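Local atomic coordinates of nucleoside-diphosphate-sugar epimerase (Pseudomonas aeruginosa, PDB entry 2X4G), a protein that probably binds a nicotinamide dinucleotide in a Rossmann-type domain and may be a nucleotide-sugar epimerase, its substrate and reaction being uncertain. Residues Leu19-Leu24 / Ser48-Leu53. Numbering follows the deposited sequence.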
loop_
_atom_site.group_PDB
_atom_site.type_symbol
_atom_site.label_atom_id
_atom_site.label_comp_id
_atom_site.label_asym_id
_atom_site.label_seq_id
_atom_site.Cartn_x
_atom_site.Cartn_y
_atom_site.Cartn_z
ATOM N N LEU A 19 17.848 25.436 -5.435
ATOM C CA LEU A 19 17.749 24.079 -5.985
ATOM C C LEU A 19 16.326 23.645 -5.839
ATOM O O LEU A 19 15.721 23.887 -4.795
ATOM C CB LEU A 19 18.619 23.087 -5.224
ATOM C CG LEU A 19 20.108 23.274 -5.519
ATOM C CD1 LEU A 19 20.674 24.409 -4.640
ATOM C CD2 LEU A 19 20.892 21.992 -5.353
ATOM N N GLY A 20 15.797 22.982 -6.864
ATOM C CA GLY A 20 14.415 22.511 -6.859
ATOM C C GLY A 20 13.448 23.614 -7.220
ATOM O O GLY A 20 12.312 23.613 -6.761
ATOM N N ALA A 21 13.903 24.524 -8.077
ATOM C CA ALA A 21 13.134 25.679 -8.512
ATOM C C ALA A 21 11.894 25.367 -9.335
ATOM O O ALA A 21 11.019 26.216 -9.468
ATOM C CB ALA A 21 14.018 26.597 -9.305
ATOM N N THR A 22 11.798 24.174 -9.895
ATOM C CA THR A 22 10.634 23.808 -10.713
ATOM C C THR A 22 9.488 23.260 -9.854
ATOM O O THR A 22 8.364 23.157 -10.326
ATOM C CB THR A 22 11.000 22.763 -11.776
ATOM O OG1 THR A 22 11.515 21.608 -11.122
ATOM C CG2 THR A 22 12.044 23.294 -12.732
ATOM N N GLY A 23 9.768 22.900 -8.604
ATOM C CA GLY A 23 8.699 22.540 -7.670
ATOM C C GLY A 23 7.911 23.764 -7.225
ATOM O O GLY A 23 8.351 24.898 -7.425
ATOM N N LEU A 24 6.762 23.544 -6.590
ATOM C CA LEU A 24 5.860 24.631 -6.216
ATOM C C LEU A 24 6.548 25.631 -5.319
ATOM O O LEU A 24 6.521 26.828 -5.573
ATOM C CB LEU A 24 4.615 24.089 -5.498
ATOM C CG LEU A 24 3.600 25.117 -4.956
ATOM C CD1 LEU A 24 3.184 26.121 -6.031
ATOM C CD2 LEU A 24 2.394 24.403 -4.352
ATOM N N SER A 48 15.712 18.394 -15.844
ATOM C CA SER A 48 14.593 19.191 -15.352
ATOM C C SER A 48 14.248 20.295 -16.326
ATOM O O SER A 48 15.117 20.789 -17.050
ATOM C CB SER A 48 14.927 19.833 -14.021
ATOM O OG SER A 48 15.736 20.961 -14.276
ATOM N N GLN A 49 12.993 20.720 -16.305
ATOM C CA GLN A 49 12.527 21.683 -17.274
ATOM C C GLN A 49 12.458 23.100 -16.720
ATOM O O GLN A 49 11.406 23.688 -16.475
ATOM C CB GLN A 49 11.211 21.252 -17.864
ATOM C CG GLN A 49 11.195 21.651 -19.299
ATOM C CD GLN A 49 10.141 20.962 -20.075
ATOM O OE1 GLN A 49 9.893 19.751 -19.898
ATOM N NE2 GLN A 49 9.497 21.717 -20.968
ATOM N N ILE A 50 13.654 23.630 -16.573
ATOM C CA ILE A 50 13.906 24.863 -15.911
ATOM C C ILE A 50 13.543 26.037 -16.837
ATOM O O ILE A 50 13.333 27.145 -16.376
ATOM C CB ILE A 50 15.387 24.855 -15.453
ATOM C CG1 ILE A 50 15.581 25.742 -14.213
ATOM C CG2 ILE A 50 16.331 25.181 -16.619
ATOM C CD1 ILE A 50 14.836 25.256 -12.978
ATOM N N GLN A 51 13.429 25.788 -18.138
ATOM C CA GLN A 51 12.969 26.821 -19.077
ATOM C C GLN A 51 11.565 27.372 -18.759
ATOM O O GLN A 51 11.178 28.390 -19.320
ATOM C CB GLN A 51 13.022 26.332 -20.536
ATOM C CG GLN A 51 12.246 25.028 -20.821
ATOM C CD GLN A 51 13.158 23.764 -20.910
ATOM O OE1 GLN A 51 13.823 23.383 -19.934
ATOM N NE2 GLN A 51 13.166 23.114 -22.086
ATOM N N ARG A 52 10.811 26.719 -17.869
ATOM C CA ARG A 52 9.580 27.323 -17.342
ATOM C C ARG A 52 9.845 28.579 -16.515
ATOM O O ARG A 52 8.916 29.305 -16.210
ATOM C CB ARG A 52 8.789 26.348 -16.460
ATOM C CG ARG A 52 8.346 25.083 -17.153
ATOM C CD ARG A 52 6.990 24.519 -16.662
ATOM N NE ARG A 52 6.781 24.735 -15.240
ATOM C CZ ARG A 52 7.471 24.133 -14.275
ATOM N NH1 ARG A 52 8.429 23.252 -14.565
ATOM N NH2 ARG A 52 7.197 24.414 -13.005
ATOM N N LEU A 53 11.094 28.802 -16.117
ATOM C CA LEU A 53 11.468 29.944 -15.295
ATOM C C LEU A 53 12.298 30.976 -16.069
ATOM O O LEU A 53 12.790 31.964 -15.495
ATOM C CB LEU A 53 12.217 29.471 -14.041
ATOM C CG LEU A 53 11.304 28.961 -12.926
ATOM C CD1 LEU A 53 10.636 27.682 -13.347
ATOM C CD2 LEU A 53 12.078 28.736 -11.655
#
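T22 meets I50 and R52 on two fronts, and A21 beside it packs on I50 and L53. The tight part is apolar. CD1 of I50 reaches the methyl CG2 of T22 at 3.4 Å, the two side chains crossing at about a right angle, and the same CD1 lies 4.0 Å from CB of A21. With CG1 roughly anti to the backbone N (chi1 -153°), I50 turns CD1 toward both A21 and T22. Next to it, CD2 of L53 comes to 3.7 Å from CB of A21 and also lies near the carbonyl O of A21. A21 and L53 both rest on L42 of strand 39-44 as well, so this side is buried against the sheet.

Toward solvent the contact thins out. Q49 offers T22 little beyond its backbone O, near CG2, and its exposed side chain leads away from T22. Here R52 does the work: its chain, bent at chi2 and chi3, brings the guanidinium alongside T22, with NH1 3.8 Å from CB. NH2 donates a nearly straight hydrogen bond (164°) to O of T22, 3.2 Å long, within the guanidinium plane and onto a carbonyl lone pair. H27 of helix 24-35 and I190 also touch R52.

Residues 19-24 run from the end of strand 15-19 through the glycine-rich turn of the Rossmann fold, where relatives hold the dinucleotide's pyrophosphate, to the start of helix 24-35; G20 to G23 form a type I turn, and G23 is the helix N-cap. Methyl packing thus backs the buried side of this turn, while a single charged donor grips one backbone carbonyl at its outer side, probably polarising the T22-G23 peptide just where the helix begins.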